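Solute binding protein MsmE (Bacillus subtilis subsp. subtilis str. 168, PDB 4R6H) binds melibiose, raffinose and stachyose as the solute-binding component of the MelEDC-MsmX ABC transporter that imports them. Local coordinates at residues I302-E307 and E371-R376; D199-P204 and I290-I295; S39-D44 and L68-N73. All coordinates share one frame; numbering follows the deposited sequence. Where two conformers were deposited one is given.

Contact 3 comes first along the chain, and its two segments, 39-44 and 68-73, lie at the ends of the paired parallel strands 33-38 and 64-69. Contacts 2 and 1 follow in series and lie close together, centres about 10 Å apart, where helix 192-206 packs against the mixed sheet that contains strands 287-291, 303-306 and 370-372. They meet where Asp375 N bonds to Asp199 OD1 and Ile302 O to Thr292 N. Contact 3 lies about 21 Å from contact 1 and 28 Å from contact 2, centre to centre, across the chain's centre from the latter. The separation is consistent with the two-lobed architecture of solute-binding proteins, here captured in an open conformation.

Contact 1 (I302-E307 and E371-R376); sequences IWIGGE and EPYFDR
The Tyr373 ring lies with one face against Ile304, whose CG2 methyl stands over the ring centre, 3.4 Å from the centroid and 6° off the normal: a CH-pi contact. At the ring's edge, in its plane, sits water 1, while Gly305 CA approaches obliquely. CG2 of Ile304 reaches the ring because it stands anti to the backbone N, with CG1 beside that N (chi1 -56°), and its side chain meets the tyrosine at about a right angle. In this conformer the phenolic OH is hydrogen-bonded to Asp143 OD2 at the far end of the ring. On the backbone, strands 303-306 and 370-372 pair in parallel. Glu371 N donates to Trp303 O at 2.9 Å, and Gly305 N donates to Glu371 O at 2.8 Å, tilted 17° from the carbonyl plane. Further on, Pro372 CA lies 3.2 Å from Gly305 O, and water 1 donates to Gly305 O and accepts from Tyr373 N. Glu371 contributes its aliphatic part: CG lies 3.7 Å from Ile302 CG1, and CB lies 4.1 Å from Ile304 CD1. Tyr373 is the N-cap of helix 374-378. Helix 192-206 packs on Ile304, Tyr373 and Phe374, and strand 303-306 is bonded to strand 141-148 through Ile304 with Asp143 and Gly306 with Ala141, which places it between strands 141-148 and 370-372 in the mixed sheet.

Contact 2 (D199-P204 and I290-I295); sequences DQFATP and IPTPAI
Pro204 and Phe201, on one side of helix 192-206, form the ridge that meets the chain 292-295 as it leaves strand 287-291 of the mixed sheet, on which the helix packs. The Thr292 CG2 methyl is a small knob between them, 3.7 Å from Phe201 CE1 and 4.1 Å from Pro204 CG. It projects there because it stands anti to the backbone N, with OG1 beside that N (chi1 -60°) and turned to Gln200. Phe201 meets its neighbours obliquely: beyond the threonine, CE1 also rests 3.8 Å from Pro293 CD. The ring of Pro204 lies against the 293-295 backbone, with CG 3.5 Å from Pro293 O and CB against Ala294 CA. From the other end Ile295 fills the groove between the two helix residues, its CD1 touching Phe201 O at 3.6 Å and Pro204 CG at 4.0 Å. Water 2 closes that end, donating to Pro204 O and accepting from Ile295 N. The chemistry is mostly apolar, with one polar tie: Gln200 NE2 donates to Thr292 OG1 at 3.0 Å, near its amide plane but bent (N-H...O 138°). A valine at Thr292 would remove the hydroxyl and would probably leave Gln200 NE2 without its acceptor across the contact. Gln200 NE2 also bonds Gly144 O and its OE1 takes Gln196 NE2, so the amide's orientation is set from both ends, whereas the buried Pro293 O has no hydrogen-bonding partner in the model.

Contact 3 (S39-D44 and L68-N73); sequences STMSTD and LHFPGN
Ser39 N donates to His69 O at 3.0 Å, bent to 138° at the hydrogen, and Phe70 CA points its hydrogen at Ser39 O, so the main chains still run side by side at the ends of strands 33-38 and 64-69. These parallel strands are joined through helix 44-60 as a beta-alpha-beta unit, and the contact lies at the C-terminal ends of both strands. Ser39 carries the meeting of side chains. Its OG is at the edge of the Phe70 ring and near the ring plane, 3.5 Å from CE1, and its CB lies equally near the same atom. The hydroxyl oxygen stands anti to the backbone N (chi1 174°) and reaches forward along its own chain to accept from Met41 N at 3.1 Å in a nearly straight bond; this ST turn fixes the start of the loop that leads to helix 44-60. Met41 adds its CB, 4.0 Å from Phe70 CE1, so the serine and the methionine both meet the CD1-CE1 side of the phenylalanine. The rest of the methionine chain, extended beyond CG, continues to Phe50, Ile138 and Tyr309. Phe70 itself also packs on Arg47 and Arg51 of helix 44-60, which ties the end of strand 64-69 to the crossover helix. Past the aromatic ring, Pro71 sets its CD 3.5 Å from Ser39 O and touches Tyr38 and Met78 with its ring. The loop ends at Thr43, the N-cap of helix 44-60. Between the two loops sits water 3, which accepts from Gly72 N at 2.9 Å and lies 2.8 Å from Ser39 O.

Contact 1 (I302-E307 and E371-R376)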
loop_
_atom_site.group_PDB
_atom_site.type_symbol
_atom_site.label_atom_id
_atom_site.label_comp_id
_atom_site.label_asym_id
_atom_site.label_seq_id
_atom_site.Cartn_x
_atom_site.Cartn_y
_atom_site.Cartn_z
ATOM N N ILE A 302 0.421 1.918 13.668
ATOM C CA ILE A 302 1.353 1.380 12.688
ATOM C C ILE A 302 1.036 1.969 11.312
ATOM O O ILE A 302 -0.133 2.122 10.939
ATOM C CB ILE A 302 1.261 -0.198 12.707
ATOM C CG1 ILE A 302 2.373 -0.871 11.943
ATOM C CG2 ILE A 302 -0.093 -0.695 12.222
ATOM C CD1 ILE A 302 3.709 -0.747 12.585
ATOM N N TRP A 303 2.095 2.304 10.548
ATOM C CA TRP A 303 1.922 2.573 9.114
ATOM C C TRP A 303 1.964 1.272 8.309
ATOM O O TRP A 303 2.827 0.429 8.545
ATOM C CB TRP A 303 3.029 3.479 8.588
ATOM C CG TRP A 303 3.029 4.915 9.057
ATOM C CD1 TRP A 303 4.025 5.538 9.724
ATOM C CD2 TRP A 303 2.028 5.905 8.830
ATOM N NE1 TRP A 303 3.712 6.823 9.970
ATOM C CE2 TRP A 303 2.483 7.096 9.423
ATOM C CE3 TRP A 303 0.772 5.894 8.211
ATOM C CZ2 TRP A 303 1.736 8.261 9.419
ATOM C CZ3 TRP A 303 0.038 7.052 8.166
ATOM C CH2 TRP A 303 0.496 8.220 8.784
ATOM N N ILE A 304 1.069 1.135 7.346
ATOM C CA ILE A 304 0.996 -0.071 6.512
ATOM C C ILE A 304 1.482 0.216 5.131
ATOM O O ILE A 304 1.067 1.207 4.493
ATOM C CB ILE A 304 -0.440 -0.613 6.404
ATOM C CG1 ILE A 304 -1.062 -0.911 7.797
ATOM C CG2 ILE A 304 -0.497 -1.825 5.516
ATOM C CD1 ILE A 304 -0.259 -1.857 8.624
ATOM N N GLY A 305 2.314 -0.660 4.611
ATOM C CA GLY A 305 2.753 -0.501 3.213
ATOM C C GLY A 305 4.133 -1.041 2.985
ATOM O O GLY A 305 4.323 -2.265 2.806
ATOM N N GLY A 306 5.087 -0.141 3.031
ATOM C CA GLY A 306 6.487 -0.494 2.789
ATOM C C GLY A 306 6.812 -0.380 1.332
ATOM O O GLY A 306 6.807 0.717 0.810
ATOM N N GLU A 307 7.105 -1.494 0.653
ATOM C CA GLU A 307 7.290 -1.460 -0.800
ATOM C C GLU A 307 6.110 -0.879 -1.484
ATOM O O GLU A 307 4.978 -1.290 -1.218
ATOM C CB GLU A 307 7.348 -2.869 -1.378
ATOM C CG GLU A 307 8.671 -3.534 -1.382
ATOM C CD GLU A 307 8.636 -4.819 -2.182
ATOM O OE1 GLU A 307 8.673 -5.904 -1.569
ATOM O OE2 GLU A 307 8.519 -4.758 -3.415
ATOM N N GLU A 371 4.769 -1.656 8.648
ATOM C CA GLU A 371 4.525 -3.063 8.417
ATOM C C GLU A 371 4.108 -3.278 6.958
ATOM O O GLU A 371 3.310 -2.498 6.402
ATOM C CB GLU A 371 3.402 -3.591 9.324
ATOM C CG GLU A 371 3.907 -4.012 10.706
ATOM C CD GLU A 371 4.622 -5.349 10.631
ATOM O OE1 GLU A 371 4.153 -6.282 9.921
ATOM O OE2 GLU A 371 5.697 -5.423 11.256
ATOM N N PRO A 372 4.589 -4.350 6.328
ATOM C CA PRO A 372 4.115 -4.646 4.993
ATOM C C PRO A 372 2.639 -4.990 4.947
ATOM O O PRO A 372 2.056 -5.455 5.946
ATOM C CB PRO A 372 4.966 -5.870 4.568
ATOM C CG PRO A 372 5.350 -6.499 5.875
ATOM C CD PRO A 372 5.525 -5.371 6.840
ATOM N N TYR A 373 2.004 -4.831 3.801
ATOM C CA TYR A 373 0.610 -5.239 3.683
ATOM C C TYR A 373 0.409 -6.694 4.060
ATOM O O TYR A 373 1.102 -7.597 3.583
ATOM C CB TYR A 373 0.045 -4.959 2.286
ATOM C CG TYR A 373 -0.670 -3.635 2.240
ATOM C CD1 TYR A 373 -1.975 -3.517 2.706
ATOM C CD2 TYR A 373 -0.025 -2.499 1.803
ATOM C CE1 TYR A 373 -2.627 -2.312 2.690
ATOM C CE2 TYR A 373 -0.667 -1.279 1.785
ATOM C CZ TYR A 373 -1.969 -1.198 2.226
ATOM O OH TYR A 373 -2.626 0.002 2.219
ATOM N N PHE A 374 -0.561 -6.922 4.929
ATOM C CA PHE A 374 -0.804 -8.242 5.518
ATOM C C PHE A 374 -0.969 -9.301 4.430
ATOM O O PHE A 374 -0.399 -10.427 4.534
ATOM C CB PHE A 374 -2.061 -8.157 6.395
ATOM C CG PHE A 374 -2.506 -9.452 6.993
ATOM C CD1 PHE A 374 -1.920 -9.897 8.165
ATOM C CD2 PHE A 374 -3.541 -10.160 6.440
ATOM C CE1 PHE A 374 -2.345 -11.048 8.771
ATOM C CE2 PHE A 374 -3.975 -11.345 7.049
ATOM C CZ PHE A 374 -3.370 -11.765 8.207
ATOM N N ASP A 375 -1.767 -9.014 3.409
ATOM C CA ASP A 375 -2.095 -10.064 2.453
ATOM C C ASP A 375 -0.893 -10.504 1.635
ATOM O O ASP A 375 -0.805 -11.676 1.237
ATOM C CB ASP A 375 -3.256 -9.664 1.528
ATOM C CG ASP A 375 -2.863 -8.611 0.492
ATOM O OD1 ASP A 375 -2.417 -7.502 0.859
ATOM O OD2 ASP A 375 -2.978 -8.910 -0.721
ATOM N N ARG A 376 0.021 -9.583 1.390
ATOM C CA ARG A 376 1.192 -9.876 0.584
ATOM C C ARG A 376 2.192 -10.750 1.314
ATOM O O ARG A 376 2.889 -11.549 0.702
ATOM C CB ARG A 376 1.795 -8.550 0.040
ATOM C CG ARG A 376 0.773 -7.776 -0.786
ATOM C CD ARG A 376 1.368 -6.630 -1.618
ATOM N NE ARG A 376 0.386 -5.545 -1.790
ATOM C CZ ARG A 376 0.619 -4.381 -2.402
ATOM N NH1 ARG A 376 1.798 -4.125 -2.950
ATOM N NH2 ARG A 376 -0.341 -3.451 -2.459
HETATM O O HOH W 1 3.098 -4.417 1.259
#

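Contact 2 (D199-P204 and I290-I295)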
loop_
_atom_site.group_PDB
_atom_site.type_symbol
_atom_site.label_atom_id
_atom_site.label_comp_id
_atom_site.label_asym_id
_atom_site.label_seq_id
_atom_site.Cartn_x
_atom_site.Cartn_y
_atom_site.Cartn_z
ATOM N N ASP A 199 -7.483 -5.658 5.219
ATOM C CA ASP A 199 -6.050 -5.855 5.068
ATOM C C ASP A 199 -5.258 -4.989 6.043
ATOM O O ASP A 199 -4.327 -5.490 6.729
ATOM C CB ASP A 199 -5.662 -5.567 3.589
ATOM C CG ASP A 199 -4.410 -6.263 3.141
ATOM O OD1 ASP A 199 -3.963 -7.218 3.749
ATOM O OD2 ASP A 199 -3.937 -5.903 2.065
ATOM N N GLN A 200 -5.576 -3.698 6.131
ATOM C CA GLN A 200 -4.834 -2.824 7.002
ATOM C C GLN A 200 -5.010 -3.227 8.462
ATOM O O GLN A 200 -4.035 -3.295 9.183
ATOM C CB GLN A 200 -5.200 -1.338 6.863
ATOM C CG GLN A 200 -4.591 -0.652 5.677
ATOM C CD GLN A 200 -4.877 0.844 5.599
ATOM O OE1 GLN A 200 -5.157 1.337 4.523
ATOM N NE2 GLN A 200 -4.637 1.572 6.686
ATOM N N PHE A 201 -6.262 -3.483 8.877
ATOM C CA PHE A 201 -6.489 -3.757 10.308
ATOM C C PHE A 201 -6.066 -5.169 10.717
ATOM O O PHE A 201 -5.884 -5.447 11.899
ATOM C CB PHE A 201 -7.904 -3.407 10.745
ATOM C CG PHE A 201 -8.135 -1.938 10.957
ATOM C CD1 PHE A 201 -7.573 -1.264 12.055
ATOM C CD2 PHE A 201 -8.921 -1.222 10.085
ATOM C CE1 PHE A 201 -7.823 0.084 12.239
ATOM C CE2 PHE A 201 -9.202 0.120 10.284
ATOM C CZ PHE A 201 -8.619 0.785 11.374
ATOM N N ALA A 202 -5.892 -6.068 9.758
ATOM C CA ALA A 202 -5.361 -7.400 10.078
ATOM C C ALA A 202 -3.972 -7.330 10.697
ATOM O O ALA A 202 -3.602 -8.155 11.521
ATOM C CB ALA A 202 -5.288 -8.254 8.819
ATOM N N THR A 203 -3.178 -6.319 10.331
ATOM C CA THR A 203 -1.842 -6.136 10.910
ATOM C C THR A 203 -1.839 -5.849 12.430
ATOM O O THR A 203 -1.233 -6.649 13.180
ATOM C CB THR A 203 -1.026 -5.123 10.061
ATOM O OG1 THR A 203 -0.691 -5.720 8.783
ATOM C CG2 THR A 203 0.259 -4.692 10.720
ATOM N N PRO A 204 -2.549 -4.806 12.904
ATOM C CA PRO A 204 -2.598 -4.644 14.379
ATOM C C PRO A 204 -3.306 -5.816 15.037
ATOM O O PRO A 204 -2.974 -6.161 16.191
ATOM C CB PRO A 204 -3.387 -3.355 14.569
ATOM C CG PRO A 204 -4.036 -3.028 13.262
ATOM C CD PRO A 204 -3.153 -3.649 12.208
ATOM N N ILE A 290 -3.242 9.822 9.659
ATOM C CA ILE A 290 -2.730 9.231 10.876
ATOM C C ILE A 290 -2.442 7.761 10.614
ATOM O O ILE A 290 -3.020 7.169 9.720
ATOM C CB ILE A 290 -3.709 9.387 12.081
ATOM C CG1 ILE A 290 -5.054 8.739 11.788
ATOM C CG2 ILE A 290 -3.858 10.851 12.437
ATOM C CD1 ILE A 290 -6.012 8.901 12.960
ATOM N N PRO A 291 -1.552 7.170 11.440
ATOM C CA PRO A 291 -1.257 5.757 11.303
ATOM C C PRO A 291 -2.509 4.909 11.576
ATOM O O PRO A 291 -3.495 5.384 12.166
ATOM C CB PRO A 291 -0.217 5.499 12.404
ATOM C CG PRO A 291 0.222 6.794 12.914
ATOM C CD PRO A 291 -0.743 7.831 12.466
ATOM N N THR A 292 -2.445 3.659 11.180
ATOM C CA THR A 292 -3.516 2.702 11.470
ATOM C C THR A 292 -3.594 2.492 12.969
ATOM O O THR A 292 -2.584 2.161 13.587
ATOM C CB THR A 292 -3.251 1.346 10.776
ATOM O OG1 THR A 292 -3.183 1.543 9.355
ATOM C CG2 THR A 292 -4.367 0.364 11.041
ATOM N N PRO A 293 -4.785 2.702 13.573
ATOM C CA PRO A 293 -4.896 2.452 15.011
ATOM C C PRO A 293 -4.560 1.025 15.420
ATOM O O PRO A 293 -4.862 0.067 14.698
ATOM C CB PRO A 293 -6.357 2.755 15.287
ATOM C CG PRO A 293 -6.754 3.778 14.262
ATOM C CD PRO A 293 -5.990 3.324 13.020
ATOM N N ALA A 294 -3.994 0.914 16.617
ATOM C CA ALA A 294 -3.729 -0.366 17.246
ATOM C C ALA A 294 -5.022 -0.991 17.773
ATOM O O ALA A 294 -6.037 -0.315 17.940
ATOM C CB ALA A 294 -2.761 -0.160 18.403
ATOM N N ILE A 295 -4.938 -2.301 18.013
ATOM C CA ILE A 295 -6.081 -3.075 18.493
ATOM C C ILE A 295 -5.850 -3.661 19.877
ATOM O O ILE A 295 -6.782 -3.661 20.691
ATOM C CB ILE A 295 -6.450 -4.154 17.444
ATOM C CG1 ILE A 295 -7.157 -3.472 16.268
ATOM C CG2 ILE A 295 -7.409 -5.237 18.013
ATOM C CD1 ILE A 295 -7.319 -4.342 15.026
HETATM O O HOH W 2 -2.687 -4.132 18.057
#

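Contact 3 (S39-D44 and L68-N73)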
loop_
_atom_site.group_PDB
_atom_site.type_symbol
_atom_site.label_atom_id
_atom_site.label_comp_id
_atom_site.label_asym_id
_atom_site.label_seq_id
_atom_site.Cartn_x
_atom_site.Cartn_y
_atom_site.Cartn_z
ATOM N N SER A 39 7.133 -1.866 -14.947
ATOM C CA SER A 39 6.656 -1.038 -13.862
ATOM C C SER A 39 5.162 -1.237 -13.615
ATOM O O SER A 39 4.401 -1.310 -14.606
ATOM C CB SER A 39 6.955 0.440 -14.151
ATOM O OG SER A 39 6.371 1.291 -13.146
ATOM N N THR A 40 4.769 -1.248 -12.337
ATOM C CA THR A 40 3.328 -1.222 -11.956
ATOM C C THR A 40 2.735 0.180 -11.784
ATOM O O THR A 40 1.600 0.301 -11.339
ATOM C CB THR A 40 3.060 -2.028 -10.677
ATOM O OG1 THR A 40 3.602 -1.383 -9.504
ATOM C CG2 THR A 40 3.532 -3.460 -10.814
ATOM N N MET A 41 3.497 1.213 -12.119
ATOM C CA MET A 41 2.999 2.584 -11.987
ATOM C C MET A 41 1.741 2.753 -12.825
ATOM O O MET A 41 1.626 2.185 -13.894
ATOM C CB MET A 41 4.043 3.606 -12.390
ATOM C CG MET A 41 5.177 3.694 -11.416
ATOM S SD MET A 41 6.403 4.905 -11.905
ATOM C CE MET A 41 7.732 4.582 -10.751
ATOM N N SER A 42 0.832 3.568 -12.322
ATOM C CA SER A 42 -0.545 3.666 -12.854
ATOM C C SER A 42 -0.945 5.059 -13.317
ATOM O O SER A 42 -1.740 5.182 -14.228
ATOM C CB SER A 42 -1.546 3.126 -11.818
ATOM O OG SER A 42 -1.402 3.739 -10.561
ATOM N N THR A 43 -0.410 6.103 -12.717
ATOM C CA THR A 43 -0.894 7.461 -13.011
ATOM C C THR A 43 -0.078 8.140 -14.084
ATOM O O THR A 43 1.094 7.761 -14.380
ATOM C CB THR A 43 -0.895 8.371 -11.770
ATOM O OG1 THR A 43 0.427 8.834 -11.508
ATOM C CG2 THR A 43 -1.480 7.709 -10.540
ATOM N N ASP A 44 -0.695 9.117 -14.741
ATOM C CA ASP A 44 0.009 9.853 -15.754
ATOM C C ASP A 44 1.269 10.512 -15.214
ATOM O O ASP A 44 2.277 10.496 -15.905
ATOM C CB ASP A 44 -0.892 10.910 -16.420
ATOM C CG ASP A 44 -1.948 10.280 -17.335
ATOM O OD1 ASP A 44 -2.014 9.047 -17.480
ATOM O OD2 ASP A 44 -2.708 11.027 -17.957
ATOM N N LEU A 68 10.481 1.081 -21.620
ATOM C CA LEU A 68 9.675 1.154 -20.406
ATOM C C LEU A 68 8.290 0.620 -20.699
ATOM O O LEU A 68 7.607 1.086 -21.628
ATOM C CB LEU A 68 9.553 2.607 -19.932
ATOM C CG LEU A 68 10.272 3.035 -18.674
ATOM C CD1 LEU A 68 10.059 4.540 -18.504
ATOM C CD2 LEU A 68 9.801 2.205 -17.472
ATOM N N HIS A 69 7.870 -0.359 -19.903
ATOM C CA HIS A 69 6.570 -0.998 -20.029
ATOM C C HIS A 69 5.755 -0.794 -18.779
ATOM O O HIS A 69 6.240 -1.055 -17.664
ATOM C CB HIS A 69 6.752 -2.497 -20.186
ATOM C CG HIS A 69 7.457 -2.895 -21.438
ATOM N ND1 HIS A 69 6.834 -3.608 -22.441
ATOM C CD2 HIS A 69 8.732 -2.693 -21.854
ATOM C CE1 HIS A 69 7.694 -3.824 -23.421
ATOM N NE2 HIS A 69 8.850 -3.279 -23.093
ATOM N N PHE A 70 4.490 -0.424 -18.971
ATOM C CA PHE A 70 3.496 -0.307 -17.909
ATOM C C PHE A 70 2.308 -1.223 -18.237
ATOM O O PHE A 70 1.276 -0.742 -18.688
ATOM C CB PHE A 70 3.033 1.134 -17.762
ATOM C CG PHE A 70 4.152 2.112 -17.496
ATOM C CD1 PHE A 70 4.691 2.246 -16.231
ATOM C CD2 PHE A 70 4.656 2.923 -18.513
ATOM C CE1 PHE A 70 5.696 3.161 -15.977
ATOM C CE2 PHE A 70 5.693 3.827 -18.257
ATOM C CZ PHE A 70 6.223 3.926 -16.988
ATOM N N PRO A 71 2.451 -2.524 -17.975
ATOM C CA PRO A 71 1.428 -3.527 -18.365
ATOM C C PRO A 71 0.077 -3.402 -17.660
ATOM O O PRO A 71 -0.862 -4.101 -18.035
ATOM C CB PRO A 71 2.067 -4.863 -17.961
ATOM C CG PRO A 71 3.499 -4.611 -17.820
ATOM C CD PRO A 71 3.654 -3.176 -17.421
ATOM N N GLY A 72 -0.025 -2.584 -16.620
ATOM C CA GLY A 72 -1.282 -2.450 -15.870
ATOM C C GLY A 72 -1.804 -3.768 -15.327
ATOM O O GLY A 72 -1.090 -4.497 -14.634
ATOM N N ASN A 73 -3.066 -4.082 -15.615
ATOM C CA ASN A 73 -3.689 -5.287 -15.056
ATOM C C ASN A 73 -3.070 -6.585 -15.545
ATOM O O ASN A 73 -3.274 -7.622 -14.928
ATOM C CB ASN A 73 -5.207 -5.301 -15.354
ATOM C CG ASN A 73 -5.976 -4.250 -14.570
ATOM O OD1 ASN A 73 -5.599 -3.872 -13.453
ATOM N ND2 ASN A 73 -7.073 -3.782 -15.150
HETATM O O HOH W 3 1.723 -0.812 -15.184
#